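Long-range contacts in WZI (Escherichia coli, PDB 2YNK), which acts as an outer-membrane lectin in group 1 capsule assembly, a beta-barrel that binds carbohydrate: residues P80-G85 with W432-N437; L388-V393 with T409-Q414. All coordinates share one frame; numbering follows the deposited sequence.

Overall arrangement
Both contacts belong to one patch of the barrel wall, with centres about 6 Å apart. Along the chain the order is 80-85, 388-393, 409-414, 432-437, so interaction 1 brings together two distant parts of the sequence and interaction 2 falls between them. Strands 383-393, 408-422 and 425-435 are consecutive neighbours in the closed antiparallel sheet. Interaction 2 pairs the first two; backbone bonds such as N435 N to K411 O (2.8 Å) join the third, on which 432-435 lies. In interaction 1 the loop between strands 69-76 and 95-104 covers the face opposite the hexane, consistent with the barrel interior, so parts from near both ends of the barrel sequence meet at one wall.

Interaction 1. Residues P80-G85 with W432-N437; sequences PGTPQG and WYTNAN. With HEX (hexane), chain R.
P80 lays its ring over one face of the W432 indole in a CH-pi contact, yet loop and strand share no hydrogen bond between these segments. P80 CG sits 4.1 Å from the centroid of the W432 six-membered ring, only 15° off its normal. On that same face P80 CA lies toward the rim, 3.6 Å from W432 NE1. The chi1 of W432, 62°, sets CG between its own backbone N and carbonyl carbon and turns one face of the indole to the proline. Two residues on, T434 reaches the loop backbone, its OG1 3.7 Å from G81 CA, while the methyls T434 CG2 and T82 CG2 touch at 4.1 Å. The loop is braced from within: Q84 NE2 donates to T82 O at 3.0 Å, approaching from well above the carbonyl plane. N435 ND2 meets hexane C2 at 3.5 Å; the loop after strand 69-76 packs on the opposite face of strand 425-435, consistent with the inside of the barrel. R387 of strand 383-393 donates to P83 O, Q414 of strand 408-422 binds Q84 OE1, and backbone bonds tie W432 to G445 of strand 444-454 and T434 to D443 just before it.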
loop_
_atom_site.group_PDB
_atom_site.type_symbol
_atom_site.label_atom_id
_atom_site.label_comp_id
_atom_site.label_asym_id
_atom_site.label_seq_id
_atom_site.Cartn_x
_atom_site.Cartn_y
_atom_site.Cartn_z
ATOM N N PRO A 80 7.513 -16.100 -1.153
ATOM C CA PRO A 80 6.258 -16.579 -1.724
ATOM C C PRO A 80 6.296 -16.613 -3.253
ATOM O O PRO A 80 7.005 -15.830 -3.877
ATOM C CB PRO A 80 5.234 -15.553 -1.236
ATOM C CG PRO A 80 5.803 -15.015 0.021
ATOM C CD PRO A 80 7.296 -15.047 -0.146
ATOM N N GLY A 81 5.541 -17.528 -3.840
ATOM C CA GLY A 81 5.505 -17.687 -5.281
ATOM C C GLY A 81 4.596 -16.662 -5.914
ATOM O O GLY A 81 4.907 -16.139 -6.977
ATOM N N THR A 82 3.468 -16.377 -5.266
ATOM C CA THR A 82 2.552 -15.350 -5.738
ATOM C C THR A 82 2.984 -13.999 -5.173
ATOM O O THR A 82 3.656 -13.942 -4.138
ATOM C CB THR A 82 1.102 -15.647 -5.303
ATOM O OG1 THR A 82 0.962 -15.463 -3.885
ATOM C CG2 THR A 82 0.713 -17.070 -5.684
ATOM N N PRO A 83 2.605 -12.902 -5.848
ATOM C CA PRO A 83 2.833 -11.565 -5.305
ATOM C C PRO A 83 1.959 -11.310 -4.074
ATOM O O PRO A 83 0.941 -11.976 -3.913
ATOM C CB PRO A 83 2.410 -10.652 -6.454
ATOM C CG PRO A 83 1.407 -11.451 -7.215
ATOM C CD PRO A 83 1.929 -12.850 -7.156
ATOM N N GLN A 84 2.361 -10.362 -3.230
ATOM C CA GLN A 84 1.697 -10.120 -1.946
ATOM C C GLN A 84 1.035 -8.760 -1.899
ATOM O O GLN A 84 1.417 -7.832 -2.601
ATOM C CB GLN A 84 2.692 -10.208 -0.789
ATOM C CG GLN A 84 3.435 -11.519 -0.706
ATOM C CD GLN A 84 2.512 -12.684 -0.499
ATOM O OE1 GLN A 84 2.028 -12.911 0.611
ATOM N NE2 GLN A 84 2.258 -13.438 -1.569
ATOM N N GLY A 85 0.054 -8.635 -1.019
ATOM C CA GLY A 85 -0.770 -7.444 -0.979
ATOM C C GLY A 85 -0.240 -6.295 -0.153
ATOM O O GLY A 85 0.901 -6.268 0.301
ATOM N N TRP A 432 1.940 -21.431 2.440
ATOM C CA TRP A 432 1.459 -21.342 1.056
ATOM C C TRP A 432 1.911 -22.456 0.145
ATOM O O TRP A 432 2.919 -23.110 0.404
ATOM C CB TRP A 432 1.846 -19.993 0.461
ATOM C CG TRP A 432 3.335 -19.780 0.385
ATOM C CD1 TRP A 432 4.207 -20.194 -0.623
ATOM C CD2 TRP A 432 4.192 -19.104 1.367
ATOM N NE1 TRP A 432 5.495 -19.824 -0.338
ATOM C CE2 TRP A 432 5.560 -19.174 0.832
ATOM C CE3 TRP A 432 3.975 -18.480 2.589
ATOM C CZ2 TRP A 432 6.633 -18.632 1.498
ATOM C CZ3 TRP A 432 5.074 -17.935 3.256
ATOM C CH2 TRP A 432 6.374 -18.013 2.721
ATOM N N TYR A 433 1.129 -22.679 -0.916
ATOM C CA TYR A 433 1.470 -23.604 -1.998
ATOM C C TYR A 433 1.213 -22.918 -3.333
ATOM O O TYR A 433 0.164 -22.286 -3.513
ATOM C CB TYR A 433 0.650 -24.902 -1.939
ATOM C CG TYR A 433 0.858 -25.799 -3.163
ATOM C CD1 TYR A 433 2.035 -26.519 -3.326
ATOM C CD2 TYR A 433 -0.124 -25.912 -4.153
ATOM C CE1 TYR A 433 2.234 -27.331 -4.434
ATOM C CE2 TYR A 433 0.055 -26.725 -5.259
ATOM C CZ TYR A 433 1.243 -27.428 -5.402
ATOM O OH TYR A 433 1.455 -28.232 -6.500
ATOM N N THR A 434 2.166 -23.053 -4.260
ATOM C CA THR A 434 2.074 -22.407 -5.563
ATOM C C THR A 434 2.397 -23.390 -6.661
ATOM O O THR A 434 3.512 -23.897 -6.735
ATOM C CB THR A 434 3.050 -21.227 -5.718
ATOM O OG1 THR A 434 2.974 -20.360 -4.578
ATOM C CG2 THR A 434 2.708 -20.443 -6.964
ATOM N N ASN A 435 1.393 -23.652 -7.495
ATOM C CA ASN A 435 1.547 -24.380 -8.745
ATOM C C ASN A 435 2.162 -23.419 -9.769
ATOM O O ASN A 435 1.555 -22.396 -10.111
ATOM C CB ASN A 435 0.177 -24.874 -9.222
ATOM C CG ASN A 435 0.259 -26.078 -10.138
ATOM O OD1 ASN A 435 0.963 -26.075 -11.157
ATOM N ND2 ASN A 435 -0.485 -27.118 -9.788
ATOM N N ALA A 436 3.366 -23.745 -10.243
ATOM C CA ALA A 436 4.088 -22.895 -11.189
ATOM C C ALA A 436 4.730 -23.714 -12.305
ATOM O O ALA A 436 4.820 -24.939 -12.210
ATOM C CB ALA A 436 5.146 -22.092 -10.455
ATOM N N ASN A 437 5.173 -23.035 -13.360
ATOM C CA ASN A 437 5.861 -23.696 -14.480
ATOM C C ASN A 437 7.369 -23.415 -14.529
ATOM O O ASN A 437 8.129 -24.244 -15.014
ATOM C CB ASN A 437 5.199 -23.321 -15.811
ATOM C CG ASN A 437 3.719 -23.694 -15.862
ATOM O OD1 ASN A 437 2.882 -22.888 -16.277
ATOM N ND2 ASN A 437 3.389 -24.917 -15.437
HETATM C C1 HEX R . -4.259 -26.602 -10.256
HETATM C C2 HEX R . -3.887 -27.134 -8.885
HETATM C C3 HEX R . -3.710 -26.004 -7.866
HETATM C C4 HEX R . -4.898 -25.890 -6.902
HETATM C C5 HEX R . -4.533 -25.124 -5.630
HETATM C C6 HEX R . -4.436 -23.640 -5.900
#

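Interaction 2. Residues L388-V393 with T409-Q414; sequences LVYAKV and TLKGIQ
Y390 lays its ring beside the K411 side chain and over toward the T409 methyl. With CG anti to the backbone N (chi1 168°), the aromatic side chain runs alongside that of K411 and points the same way. K411 CE comes to the ring edge, near its plane, 3.8 Å from Y390 CE2; extended beyond CG, the lysine lays CG and CE along the CD2-CE2 side of the ring. T409 turns its methyl to the same ring, CG2 also being 3.8 Å from Y390 CE2, and directs OG1 to the aliphatic part of K392, 3.8 Å from K392 CG. Bent at chi3 and chi4, K392 also keeps CE near T409 OG1. At the far end of this face L388 CD2 packs against I413 CB at 3.9 Å, the two side chains pointing the same way. The two strands form a beta-hairpin with a long connecting loop, the repeating up-and-down unit of an outer-membrane beta-barrel, and a hexane near K411 is consistent with this face meeting lipid. V389 with G412 and A391 with L410 are the hydrogen-bonded pairs; the bond from G412 N to V389 O (3.0 Å) is nearly straight at 171°, whereas V389 N meets G412 O somewhat bent. V389 CG1 sits between the backbone N and the carbonyl carbon (chi1 37°), which turns it to G412 O; the valine also packs on T82. A391 CB touches L410 CB at 4.2 Å, and L410 CD1 lies 4.3 Å from V393 CG2, with F404 also touching the leucine.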
loop_
_atom_site.group_PDB
_atom_site.type_symbol
_atom_site.label_atom_id
_atom_site.label_comp_id
_atom_site.label_asym_id
_atom_site.label_seq_id
_atom_site.Cartn_x
_atom_site.Cartn_y
_atom_site.Cartn_z
ATOM N N LEU A 388 -6.744 -17.255 -2.340
ATOM C CA LEU A 388 -6.505 -17.932 -3.613
ATOM C C LEU A 388 -6.093 -16.897 -4.651
ATOM O O LEU A 388 -6.541 -15.748 -4.605
ATOM C CB LEU A 388 -7.758 -18.666 -4.092
ATOM C CG LEU A 388 -8.233 -19.851 -3.251
ATOM C CD1 LEU A 388 -9.644 -20.264 -3.651
ATOM C CD2 LEU A 388 -7.279 -21.028 -3.379
ATOM N N VAL A 389 -5.248 -17.308 -5.589
ATOM C CA VAL A 389 -4.772 -16.403 -6.621
ATOM C C VAL A 389 -4.374 -17.145 -7.901
ATOM O O VAL A 389 -3.781 -18.213 -7.852
ATOM C CB VAL A 389 -3.600 -15.548 -6.088
ATOM C CG1 VAL A 389 -2.715 -16.367 -5.171
ATOM C CG2 VAL A 389 -2.783 -14.964 -7.225
ATOM N N TYR A 390 -4.749 -16.563 -9.035
ATOM C CA TYR A 390 -4.329 -17.001 -10.358
ATOM C C TYR A 390 -3.619 -15.819 -10.996
ATOM O O TYR A 390 -4.153 -14.709 -10.980
ATOM C CB TYR A 390 -5.535 -17.404 -11.215
ATOM C CG TYR A 390 -5.219 -17.603 -12.689
ATOM C CD1 TYR A 390 -5.089 -16.509 -13.553
ATOM C CD2 TYR A 390 -5.040 -18.875 -13.217
ATOM C CE1 TYR A 390 -4.790 -16.682 -14.893
ATOM C CE2 TYR A 390 -4.743 -19.058 -14.558
ATOM C CZ TYR A 390 -4.622 -17.959 -15.390
ATOM O OH TYR A 390 -4.329 -18.135 -16.725
ATOM N N ALA A 391 -2.434 -16.058 -11.576
ATOM C CA ALA A 391 -1.605 -14.971 -12.107
ATOM C C ALA A 391 -0.691 -15.391 -13.267
ATOM O O ALA A 391 0.193 -16.229 -13.099
ATOM C CB ALA A 391 -0.780 -14.368 -10.978
ATOM N N LYS A 392 -0.914 -14.807 -14.440
ATOM C CA LYS A 392 0.034 -14.902 -15.549
ATOM C C LYS A 392 0.962 -13.710 -15.435
ATOM O O LYS A 392 0.494 -12.576 -15.422
ATOM C CB LYS A 392 -0.672 -14.846 -16.901
ATOM C CG LYS A 392 -1.559 -16.039 -17.202
ATOM C CD LYS A 392 -2.065 -16.016 -18.644
ATOM C CE LYS A 392 -1.075 -16.629 -19.640
ATOM N NZ LYS A 392 0.146 -15.809 -19.880
ATOM N N VAL A 393 2.268 -13.956 -15.365
ATOM C CA VAL A 393 3.236 -12.900 -15.101
ATOM C C VAL A 393 4.387 -12.884 -16.123
ATOM O O VAL A 393 4.797 -13.934 -16.635
ATOM C CB VAL A 393 3.805 -13.035 -13.676
ATOM C CG1 VAL A 393 2.694 -12.884 -12.652
ATOM C CG2 VAL A 393 4.508 -14.369 -13.480
ATOM N N THR A 409 2.664 -19.062 -15.171
ATOM C CA THR A 409 1.274 -19.019 -14.706
ATOM C C THR A 409 1.247 -19.550 -13.281
ATOM O O THR A 409 1.661 -20.676 -13.025
ATOM C CB THR A 409 0.327 -19.868 -15.570
ATOM O OG1 THR A 409 0.270 -19.323 -16.892
ATOM C CG2 THR A 409 -1.081 -19.880 -14.973
ATOM N N LEU A 410 0.763 -18.733 -12.359
ATOM C CA LEU A 410 0.771 -19.078 -10.945
ATOM C C LEU A 410 -0.641 -19.402 -10.492
ATOM O O LEU A 410 -1.559 -18.656 -10.787
ATOM C CB LEU A 410 1.328 -17.910 -10.137
ATOM C CG LEU A 410 2.641 -17.360 -10.695
ATOM C CD1 LEU A 410 3.112 -16.192 -9.843
ATOM C CD2 LEU A 410 3.713 -18.450 -10.795
ATOM N N LYS A 411 -0.802 -20.543 -9.826
ATOM C CA LYS A 411 -2.048 -20.914 -9.163
ATOM C C LYS A 411 -1.670 -21.274 -7.742
ATOM O O LYS A 411 -1.037 -22.312 -7.510
ATOM C CB LYS A 411 -2.711 -22.110 -9.842
ATOM C CG LYS A 411 -3.378 -21.781 -11.163
ATOM C CD LYS A 411 -3.419 -22.977 -12.101
ATOM C CE LYS A 411 -3.916 -22.566 -13.484
ATOM N NZ LYS A 411 -3.779 -23.645 -14.505
ATOM N N GLY A 412 -2.048 -20.407 -6.800
ATOM C CA GLY A 412 -1.617 -20.546 -5.415
ATOM C C GLY A 412 -2.695 -20.324 -4.371
ATOM O O GLY A 412 -3.683 -19.625 -4.605
ATOM N N ILE A 413 -2.467 -20.934 -3.210
ATOM C CA ILE A 413 -3.297 -20.786 -2.025
ATOM C C ILE A 413 -2.395 -20.317 -0.886
ATOM O O ILE A 413 -1.260 -20.780 -0.757
ATOM C CB ILE A 413 -3.974 -22.123 -1.647
ATOM C CG1 ILE A 413 -4.890 -21.953 -0.418
ATOM C CG2 ILE A 413 -2.932 -23.208 -1.401
ATOM C CD1 ILE A 413 -5.786 -23.151 -0.149
ATOM N N GLN A 414 -2.890 -19.395 -0.065
ATOM C CA GLN A 414 -2.113 -18.894 1.060
ATOM C C GLN A 414 -3.004 -18.765 2.290
ATOM O O GLN A 414 -4.025 -18.071 2.266
ATOM C CB GLN A 414 -1.467 -17.563 0.696
ATOM C CG GLN A 414 -0.525 -17.010 1.754
ATOM C CD GLN A 414 0.399 -15.924 1.222
ATOM O OE1 GLN A 414 0.193 -15.380 0.130
ATOM N NE2 GLN A 414 1.429 -15.600 1.996
#